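Local coordinates for protein aspartate semialdehyde dehydrogenase (Francisella tularensis subsp. tularensis, PDB 4WOJ) that probably catalyses the NADPH-dependent reductive dephosphorylation of L-aspartyl-4-phosphate to L-aspartate semialdehyde, a step toward lysine, methionine and threonine, at residues L280-R285 against D342-F347; T185-K190 against S213-Q218; I101-T106 against E359-V364. One frame throughout, in Å; residues are numbered along the deposited sequence.

From the N terminus, strand 99-102 of the parallel nucleotide-binding sheet comes first, and its end, residues 101-106, packs against helix 354-369 near the C terminus. Interaction 3 thus closes a loop of some 250 residues and fastens the last helix to the Rossmann-like domain. Within that loop, interaction 2 joins helix 175-191 to the irregular segment 213-218, and interaction 1 later pairs strands 275-284 and 343-351. These two follow one another without crossing, both in the dimerisation domain and both touching the second subunit. Strand 343-351 runs almost directly into helix 354-369, yet the nearest atoms of interactions 1 and 3 are about 17 Å apart.

Interaction 1 of 3, residues L280-R285 against D342-F347; sequences LTVKLR and DIFHCF
Val282 and Phe344 face each other as a hydrogen-bonded pair in the antiparallel ladder joining two central strands of the mixed sheet in the dimerisation domain. Both of their backbone bonds are short, and the one from Val282 N to Phe344 O, 2.9 Å, is nearly straight at 176°. On the buried face the two side chains lie alongside one another, Val282 CB meeting Phe344 CE1 obliquely at 3.6 Å, while Leu284 CD2 comes to the edge of the same ring. Ile293 and Ile297 of helix 290-298 pack on this ring, and Leu280 CB rests on Cys346 SG.

The other face is more polar. His345 ND1 donates to Thr281 OG1 over 3.2 Å, close to the imidazole plane; that hydroxyl also bonds Asn163 of the second subunit, which places it at the dimer interface. Ser337 of the same chain holds His345 NE2. At the end where strand 275-284 finishes and strand 343-351 begins, the contact opens to solvent. There the Lys283 side chain runs extended until it bends at chi4 (77°), which brings NZ 3.2 Å from Asp342 OD1 in a salt bridge. A water lies 2.6 Å from Asp342 OD2 and also close to Leu284 O.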
loop_
_atom_site.group_PDB
_atom_site.type_symbol
_atom_site.label_atom_id
_atom_site.label_comp_id
_atom_site.label_asym_id
_atom_site.label_seq_id
_atom_site.Cartn_x
_atom_site.Cartn_y
_atom_site.Cartn_z
ATOM N N LEU B 280 3.821 4.414 -8.910
ATOM C CA LEU B 280 3.574 4.544 -10.301
ATOM C C LEU B 280 4.667 3.851 -11.038
ATOM O O LEU B 280 5.828 3.933 -10.666
ATOM C CB LEU B 280 3.515 5.999 -10.719
ATOM C CG LEU B 280 2.434 6.843 -10.067
ATOM C CD1 LEU B 280 2.420 8.173 -10.787
ATOM C CD2 LEU B 280 1.049 6.241 -10.105
ATOM N N THR B 281 4.273 3.121 -12.075
ATOM C CA THR B 281 5.227 2.571 -13.037
ATOM C C THR B 281 4.783 3.086 -14.379
ATOM O O THR B 281 3.689 2.794 -14.844
ATOM C CB THR B 281 5.255 1.051 -12.971
ATOM O OG1 THR B 281 5.571 0.644 -11.623
ATOM C CG2 THR B 281 6.302 0.483 -13.904
ATOM N N VAL B 282 5.608 3.935 -14.961
ATOM C CA VAL B 282 5.207 4.728 -16.123
ATOM C C VAL B 282 6.070 4.339 -17.308
ATOM O O VAL B 282 7.315 4.361 -17.192
ATOM C CB VAL B 282 5.381 6.224 -15.894
ATOM C CG1 VAL B 282 4.806 6.993 -17.054
ATOM C CG2 VAL B 282 4.677 6.667 -14.602
ATOM N N LYS B 283 5.416 3.961 -18.419
ATOM C CA LYS B 283 6.133 3.668 -19.661
ATOM C C LYS B 283 6.085 4.928 -20.496
ATOM O O LYS B 283 5.029 5.501 -20.696
ATOM C CB LYS B 283 5.494 2.532 -20.419
ATOM C CG LYS B 283 6.252 2.164 -21.680
ATOM C CD LYS B 283 5.567 1.039 -22.422
ATOM C CE LYS B 283 6.505 0.377 -23.397
ATOM N NZ LYS B 283 7.451 -0.530 -22.690
ATOM N N LEU B 284 7.251 5.364 -20.958
ATOM C CA LEU B 284 7.376 6.582 -21.760
ATOM C C LEU B 284 7.291 6.319 -23.255
ATOM O O LEU B 284 7.487 5.203 -23.706
ATOM C CB LEU B 284 8.694 7.299 -21.417
ATOM C CG LEU B 284 8.804 7.866 -19.981
ATOM C CD1 LEU B 284 10.178 8.430 -19.751
ATOM C CD2 LEU B 284 7.761 8.930 -19.703
ATOM N N ARG B 285 7.006 7.347 -24.032
ATOM C CA ARG B 285 7.032 7.195 -25.489
ATOM C C ARG B 285 8.457 7.260 -26.043
ATOM O O ARG B 285 8.690 6.870 -27.165
ATOM C CB ARG B 285 6.203 8.272 -26.185
ATOM C CG ARG B 285 4.738 8.252 -25.844
ATOM C CD ARG B 285 3.935 9.008 -26.879
ATOM N NE ARG B 285 2.648 9.458 -26.343
ATOM C CZ ARG B 285 1.595 8.675 -26.153
ATOM N NH1 ARG B 285 1.653 7.371 -26.439
ATOM N NH2 ARG B 285 0.467 9.199 -25.684
ATOM N N ASP B 342 12.573 2.182 -21.294
ATOM C CA ASP B 342 11.640 3.313 -21.315
ATOM C C ASP B 342 10.679 3.424 -20.099
ATOM O O ASP B 342 9.798 4.257 -20.075
ATOM C CB ASP B 342 10.854 3.343 -22.632
ATOM C CG ASP B 342 10.188 2.021 -22.973
ATOM O OD1 ASP B 342 10.130 1.151 -22.092
ATOM O OD2 ASP B 342 9.702 1.860 -24.139
ATOM N N ILE B 343 10.850 2.582 -19.094
ATOM C CA ILE B 343 9.942 2.592 -17.958
ATOM C C ILE B 343 10.646 3.218 -16.793
ATOM O O ILE B 343 11.791 2.941 -16.568
ATOM C CB ILE B 343 9.461 1.165 -17.595
ATOM C CG1 ILE B 343 8.623 0.610 -18.756
ATOM C CG2 ILE B 343 8.692 1.178 -16.277
ATOM C CD1 ILE B 343 8.214 -0.833 -18.589
ATOM N N PHE B 344 9.980 4.103 -16.085
ATOM C CA PHE B 344 10.502 4.562 -14.765
ATOM C C PHE B 344 9.492 4.324 -13.672
ATOM O O PHE B 344 8.323 4.108 -13.930
ATOM C CB PHE B 344 10.949 6.028 -14.773
ATOM C CG PHE B 344 9.832 7.022 -14.626
ATOM C CD1 PHE B 344 9.155 7.487 -15.740
ATOM C CD2 PHE B 344 9.549 7.600 -13.388
ATOM C CE1 PHE B 344 8.153 8.427 -15.628
ATOM C CE2 PHE B 344 8.539 8.524 -13.271
ATOM C CZ PHE B 344 7.827 8.935 -14.386
ATOM N N HIS B 345 9.992 4.317 -12.447
ATOM C CA HIS B 345 9.160 4.204 -11.234
ATOM C C HIS B 345 9.255 5.450 -10.399
ATOM O O HIS B 345 10.291 6.114 -10.385
ATOM C CB HIS B 345 9.662 3.067 -10.360
ATOM C CG HIS B 345 9.828 1.771 -11.090
ATOM N ND1 HIS B 345 8.785 0.896 -11.310
ATOM C CD2 HIS B 345 10.921 1.195 -11.644
ATOM C CE1 HIS B 345 9.227 -0.162 -11.956
ATOM N NE2 HIS B 345 10.522 -0.012 -12.157
ATOM N N CYS B 346 8.184 5.743 -9.666
ATOM C CA CYS B 346 8.173 6.785 -8.677
ATOM C C CYS B 346 7.042 6.475 -7.750
ATOM O O CYS B 346 6.299 5.560 -8.016
ATOM C CB CYS B 346 7.990 8.174 -9.281
ATOM S SG CYS B 346 6.520 8.401 -10.279
ATOM N N PHE B 347 6.989 7.210 -6.637
ATOM C CA PHE B 347 5.958 7.100 -5.595
ATOM C C PHE B 347 5.496 8.503 -5.265
ATOM O O PHE B 347 6.311 9.359 -5.044
ATOM C CB PHE B 347 6.533 6.465 -4.317
ATOM C CG PHE B 347 5.503 6.020 -3.315
ATOM C CD1 PHE B 347 4.870 4.812 -3.434
ATOM C CD2 PHE B 347 5.219 6.802 -2.172
ATOM C CE1 PHE B 347 3.943 4.400 -2.488
ATOM C CE2 PHE B 347 4.302 6.400 -1.227
ATOM C CZ PHE B 347 3.652 5.191 -1.385
HETATM O O HOH W 1 6.815 1.845 -8.792
HETATM O O HOH W 2 8.025 3.154 -25.660
#

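Interaction 2 of 3, residues T185-K190 against S213-Q218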
loop_
_atom_site.group_PDB
_atom_site.type_symbol
_atom_site.label_atom_id
_atom_site.label_comp_id
_atom_site.label_asym_id
_atom_site.label_seq_id
_atom_site.Cartn_x
_atom_site.Cartn_y
_atom_site.Cartn_z
ATOM N N THR B 185 -9.484 1.158 15.822
ATOM C CA THR B 185 -8.114 1.271 16.335
ATOM C C THR B 185 -8.070 1.550 17.843
ATOM O O THR B 185 -7.179 1.098 18.563
ATOM C CB THR B 185 -7.391 2.412 15.598
ATOM O OG1 THR B 185 -7.722 2.338 14.214
ATOM C CG2 THR B 185 -5.909 2.329 15.764
ATOM N N SER B 186 -9.044 2.317 18.298
ATOM C CA SER B 186 -9.162 2.659 19.711
ATOM C C SER B 186 -9.458 1.430 20.529
ATOM O O SER B 186 -8.744 1.126 21.484
ATOM C CB SER B 186 -10.256 3.694 19.931
ATOM O OG SER B 186 -10.605 3.749 21.312
ATOM N N LEU B 187 -10.497 0.715 20.124
ATOM C CA LEU B 187 -10.920 -0.507 20.823
ATOM C C LEU B 187 -9.855 -1.601 20.863
ATOM O O LEU B 187 -9.568 -2.159 21.932
ATOM C CB LEU B 187 -12.178 -1.067 20.180
ATOM C CG LEU B 187 -13.404 -0.141 20.236
ATOM C CD1 LEU B 187 -14.512 -0.670 19.334
ATOM C CD2 LEU B 187 -13.897 0.009 21.677
ATOM N N LEU B 188 -9.258 -1.880 19.706
ATOM C CA LEU B 188 -8.157 -2.822 19.631
ATOM C C LEU B 188 -7.010 -2.408 20.513
ATOM O O LEU B 188 -6.330 -3.258 21.080
ATOM C CB LEU B 188 -7.612 -2.933 18.216
ATOM C CG LEU B 188 -8.597 -3.313 17.155
ATOM C CD1 LEU B 188 -7.898 -3.252 15.812
ATOM C CD2 LEU B 188 -9.105 -4.697 17.422
ATOM N N SER B 189 -6.759 -1.111 20.606
ATOM C CA SER B 189 -5.682 -0.617 21.477
ATOM C C SER B 189 -5.972 -0.880 22.942
ATOM O O SER B 189 -5.047 -1.092 23.725
ATOM C CB SER B 189 -5.430 0.886 21.301
ATOM O OG SER B 189 -5.196 1.229 19.947
ATOM N N LYS B 190 -7.244 -0.836 23.319
ATOM C CA LYS B 190 -7.615 -1.064 24.726
ATOM C C LYS B 190 -7.358 -2.498 25.109
ATOM O O LYS B 190 -6.656 -2.756 26.087
ATOM C CB LYS B 190 -9.071 -0.703 25.013
ATOM C CG LYS B 190 -9.219 0.767 25.344
ATOM C CD LYS B 190 -10.647 1.251 25.201
ATOM C CE LYS B 190 -10.714 2.743 25.509
ATOM N NZ LYS B 190 -11.778 3.410 24.718
ATOM N N SER B 213 -19.449 -7.766 16.269
ATOM C CA SER B 213 -20.252 -7.341 17.406
ATOM C C SER B 213 -19.403 -6.671 18.491
ATOM O O SER B 213 -19.940 -6.153 19.472
ATOM C CB SER B 213 -20.968 -8.544 17.998
ATOM O OG SER B 213 -20.054 -9.279 18.787
ATOM N N LYS B 214 -18.088 -6.728 18.337
ATOM C CA LYS B 214 -17.148 -6.100 19.279
ATOM C C LYS B 214 -16.469 -4.906 18.622
ATOM O O LYS B 214 -16.243 -3.866 19.240
ATOM C CB LYS B 214 -16.064 -7.089 19.681
ATOM C CG LYS B 214 -16.571 -8.341 20.374
ATOM C CD LYS B 214 -16.618 -8.184 21.891
ATOM C CE LYS B 214 -16.820 -9.527 22.588
ATOM N NZ LYS B 214 -15.776 -9.718 23.631
ATOM N N ILE B 215 -16.145 -5.088 17.355
ATOM C CA ILE B 215 -15.440 -4.107 16.571
ATOM C C ILE B 215 -16.279 -3.706 15.393
ATOM O O ILE B 215 -16.430 -4.496 14.458
ATOM C CB ILE B 215 -14.157 -4.727 15.987
ATOM C CG1 ILE B 215 -13.200 -5.151 17.116
ATOM C CG2 ILE B 215 -13.489 -3.752 15.026
ATOM C CD1 ILE B 215 -12.942 -4.081 18.155
ATOM N N PRO B 216 -16.791 -2.473 15.399
ATOM C CA PRO B 216 -17.685 -2.049 14.346
ATOM C C PRO B 216 -16.999 -1.980 12.995
ATOM O O PRO B 216 -15.953 -1.366 12.871
ATOM C CB PRO B 216 -18.081 -0.645 14.781
ATOM C CG PRO B 216 -16.887 -0.157 15.487
ATOM C CD PRO B 216 -16.361 -1.342 16.229
ATOM N N GLN B 217 -17.601 -2.608 11.999
ATOM C CA GLN B 217 -16.979 -2.729 10.699
ATOM C C GLN B 217 -17.963 -2.688 9.542
ATOM O O GLN B 217 -17.641 -3.106 8.445
ATOM C CB GLN B 217 -16.190 -4.025 10.633
ATOM C CG GLN B 217 -16.874 -5.226 11.247
ATOM C CD GLN B 217 -15.894 -6.353 11.515
ATOM O OE1 GLN B 217 -15.637 -7.167 10.623
ATOM N NE2 GLN B 217 -15.337 -6.401 12.740
ATOM N N GLN B 218 -19.157 -2.185 9.771
ATOM C CA GLN B 218 -20.146 -2.149 8.701
ATOM C C GLN B 218 -19.759 -1.137 7.633
ATOM O O GLN B 218 -19.940 -1.388 6.430
ATOM C CB GLN B 218 -21.548 -1.810 9.212
ATOM C CG GLN B 218 -22.154 -2.754 10.253
ATOM C CD GLN B 218 -21.643 -4.192 10.188
ATOM O OE1 GLN B 218 -20.969 -4.686 11.117
ATOM N NE2 GLN B 218 -21.956 -4.870 9.096
#
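Leu187 and Leu188 of helix 175-191 pack against the irregular segment that follows helix 198-209, a partly buried helix-to-loop contact in the dimerisation domain. Earlier in the helix, Thr185 looks away from this loop and packs on Thr185 of the second subunit, so the helix has the dimer interface on another side.

Leu187 then makes the broadest approach. Its CB lies 3.7 Å from Ile215 CD1, and with CG beside the backbone N (chi1 -62°) the branch extends over the loop, where CD1 reaches Lys214 O at 3.6 Å. The same methyl touches Pro216 CD at 3.7 Å. Leu188, next in sequence, lies at about a right angle to the Ile215 side chain, its CD2 methyl 4.0 Å from Ile215 CD1; Leu208 of helix 198-209 packs on both residues and completes this small apolar cluster. Ser189 packs on Ser186 of the second subunit.

All the contacts between the segments are van der Waals. Gln184 NE2 of the helix, just outside the segment, bonds Pro216 O, and within the loop Gln217 NE2 donates to Ile215 O at 2.8 Å, with the acceptor close to the plane of the Gln217 side-chain amide.

Interaction 3 of 3, residues I101-T106 against E359-V364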
loop_
_atom_site.group_PDB
_atom_site.type_symbol
_atom_site.label_atom_id
_atom_site.label_comp_id
_atom_site.label_asym_id
_atom_site.label_seq_id
_atom_site.Cartn_x
_atom_site.Cartn_y
_atom_site.Cartn_z
ATOM N N ILE B 101 -21.375 22.914 -10.585
ATOM C CA ILE B 101 -20.042 22.420 -10.270
ATOM C C ILE B 101 -20.259 21.307 -9.248
ATOM O O ILE B 101 -20.923 21.505 -8.247
ATOM C CB ILE B 101 -19.128 23.539 -9.720
ATOM C CG1 ILE B 101 -18.898 24.613 -10.780
ATOM C CG2 ILE B 101 -17.780 22.989 -9.314
ATOM C CD1 ILE B 101 -18.549 25.971 -10.209
ATOM N N ASP B 102 -19.703 20.134 -9.508
ATOM C CA ASP B 102 -19.997 18.966 -8.680
ATOM C C ASP B 102 -18.785 18.109 -8.384
ATOM O O ASP B 102 -17.963 17.855 -9.291
ATOM C CB ASP B 102 -20.996 18.098 -9.435
ATOM C CG ASP B 102 -21.745 17.117 -8.523
ATOM O OD1 ASP B 102 -21.300 16.869 -7.357
ATOM O OD2 ASP B 102 -22.781 16.592 -9.013
ATOM N N ALA B 103 -18.725 17.608 -7.151
ATOM C CA ALA B 103 -17.697 16.612 -6.735
ATOM C C ALA B 103 -18.045 15.161 -7.081
ATOM O O ALA B 103 -17.159 14.356 -7.435
ATOM C CB ALA B 103 -17.402 16.700 -5.248
ATOM N N ALA B 104 -19.326 14.838 -6.998
ATOM C CA ALA B 104 -19.777 13.477 -7.218
ATOM C C ALA B 104 -19.473 13.053 -8.651
ATOM O O ALA B 104 -19.207 13.878 -9.511
ATOM C CB ALA B 104 -21.261 13.358 -6.920
ATOM N N SER B 105 -19.487 11.749 -8.891
ATOM C CA SER B 105 -19.013 11.170 -10.155
ATOM C C SER B 105 -20.058 10.952 -11.216
ATOM O O SER B 105 -19.749 10.550 -12.356
ATOM C CB SER B 105 -18.394 9.826 -9.850
ATOM O OG SER B 105 -19.329 9.039 -9.159
ATOM N N THR B 106 -21.295 11.217 -10.821
ATOM C CA THR B 106 -22.483 10.877 -11.588
ATOM C C THR B 106 -22.397 11.398 -13.008
ATOM O O THR B 106 -22.612 10.671 -13.982
ATOM C CB THR B 106 -23.697 11.530 -10.925
ATOM O OG1 THR B 106 -23.581 11.420 -9.492
ATOM C CG2 THR B 106 -24.952 10.883 -11.370
ATOM N N GLU B 359 -10.117 21.331 -3.981
ATOM C CA GLU B 359 -9.361 22.417 -4.621
ATOM C C GLU B 359 -9.753 22.662 -6.076
ATOM O O GLU B 359 -9.871 23.814 -6.499
ATOM C CB GLU B 359 -7.843 22.184 -4.462
ATOM C CG GLU B 359 -6.898 23.364 -4.773
ATOM C CD GLU B 359 -7.175 24.631 -3.957
ATOM O OE1 GLU B 359 -7.973 24.580 -2.997
ATOM O OE2 GLU B 359 -6.623 25.698 -4.305
ATOM N N PRO B 360 -9.950 21.584 -6.860
ATOM C CA PRO B 360 -10.280 21.791 -8.255
ATOM C C PRO B 360 -11.594 22.518 -8.439
ATOM O O PRO B 360 -11.785 23.286 -9.415
ATOM C CB PRO B 360 -10.380 20.365 -8.796
ATOM C CG PRO B 360 -9.513 19.567 -7.872
ATOM C CD PRO B 360 -9.731 20.162 -6.540
ATOM N N LEU B 361 -12.506 22.240 -7.524
ATOM C CA LEU B 361 -13.843 22.792 -7.588
ATOM C C LEU B 361 -13.773 24.288 -7.366
ATOM O O LEU B 361 -14.265 25.065 -8.199
ATOM C CB LEU B 361 -14.737 22.092 -6.554
ATOM C CG LEU B 361 -14.872 20.566 -6.727
ATOM C CD1 LEU B 361 -16.015 20.028 -5.893
ATOM C CD2 LEU B 361 -15.065 20.190 -8.220
ATOM N N ARG B 362 -13.163 24.669 -6.230
ATOM C CA ARG B 362 -12.854 26.067 -5.899
ATOM C C ARG B 362 -12.235 26.804 -7.055
ATOM O O ARG B 362 -12.585 27.933 -7.334
ATOM C CB ARG B 362 -11.882 26.155 -4.719
ATOM C CG ARG B 362 -11.670 27.569 -4.207
ATOM C CD ARG B 362 -10.561 27.656 -3.142
ATOM N NE ARG B 362 -9.210 27.529 -3.698
ATOM C CZ ARG B 362 -8.551 28.486 -4.358
ATOM N NH1 ARG B 362 -7.331 28.264 -4.817
ATOM N NH2 ARG B 362 -9.097 29.661 -4.566
ATOM N N ARG B 363 -11.302 26.176 -7.732
ATOM C CA ARG B 363 -10.578 26.864 -8.791
ATOM C C ARG B 363 -11.409 27.059 -10.079
ATOM O O ARG B 363 -11.250 28.036 -10.793
ATOM C CB ARG B 363 -9.251 26.134 -9.073
ATOM C CG ARG B 363 -8.233 26.264 -7.917
ATOM C CD ARG B 363 -6.993 25.411 -8.182
ATOM N NE ARG B 363 -6.366 25.876 -9.409
ATOM C CZ ARG B 363 -5.374 26.753 -9.474
ATOM N NH1 ARG B 363 -4.812 27.281 -8.374
ATOM N NH2 ARG B 363 -4.904 27.094 -10.646
ATOM N N VAL B 364 -12.302 26.133 -10.375
ATOM C CA VAL B 364 -13.141 26.273 -11.553
ATOM C C VAL B 364 -14.254 27.279 -11.289
ATOM O O VAL B 364 -14.639 28.052 -12.172
ATOM C CB VAL B 364 -13.670 24.932 -12.052
ATOM C CG1 VAL B 364 -14.769 24.352 -11.180
ATOM C CG2 VAL B 364 -14.110 25.076 -13.520
#
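Ile101, at the end of strand 99-102, meets Leu361 and Val364 of the C-terminal helix 354-369 mainly through methyl groups. Ile101 CG2 and Val364 CG1 approach tip to tip at 3.8 Å; a chi1 of 74° sets this valine methyl between its backbone N and carbonyl carbon, facing the strand. Leu361 and Ile101 run alongside each other with their tips pointing opposite ways, Leu361 CD2 lying 4.0 Å from Ile101 CG2 and Leu361 CD1 3.7 Å from Ala103 CB. Leu365 and Ile368, further along the helix, extend the cover of Ile101.

Polar bonds stay within each segment or lead to other parts of the fold. As the strand ends, Asp102 OD1 accepts from Ala104 N at 2.9 Å, from above the carboxylate plane, forming an Asx turn, while OD2 is bonded by Thr84 and Trp100. On the helix, Arg362 NH1 makes a salt bridge of 2.7 Å to Glu359 OE2, nearly in its guanidinium plane, and Asp32 and Arg26 extend this charged network.

Strand end and helix thus meet here through fitted aliphatic groups, while ion pairs bind the helix's charged side. The Ala103 side chain is about 10 Å from that of Cys141, the predicted acyl-thioester residue.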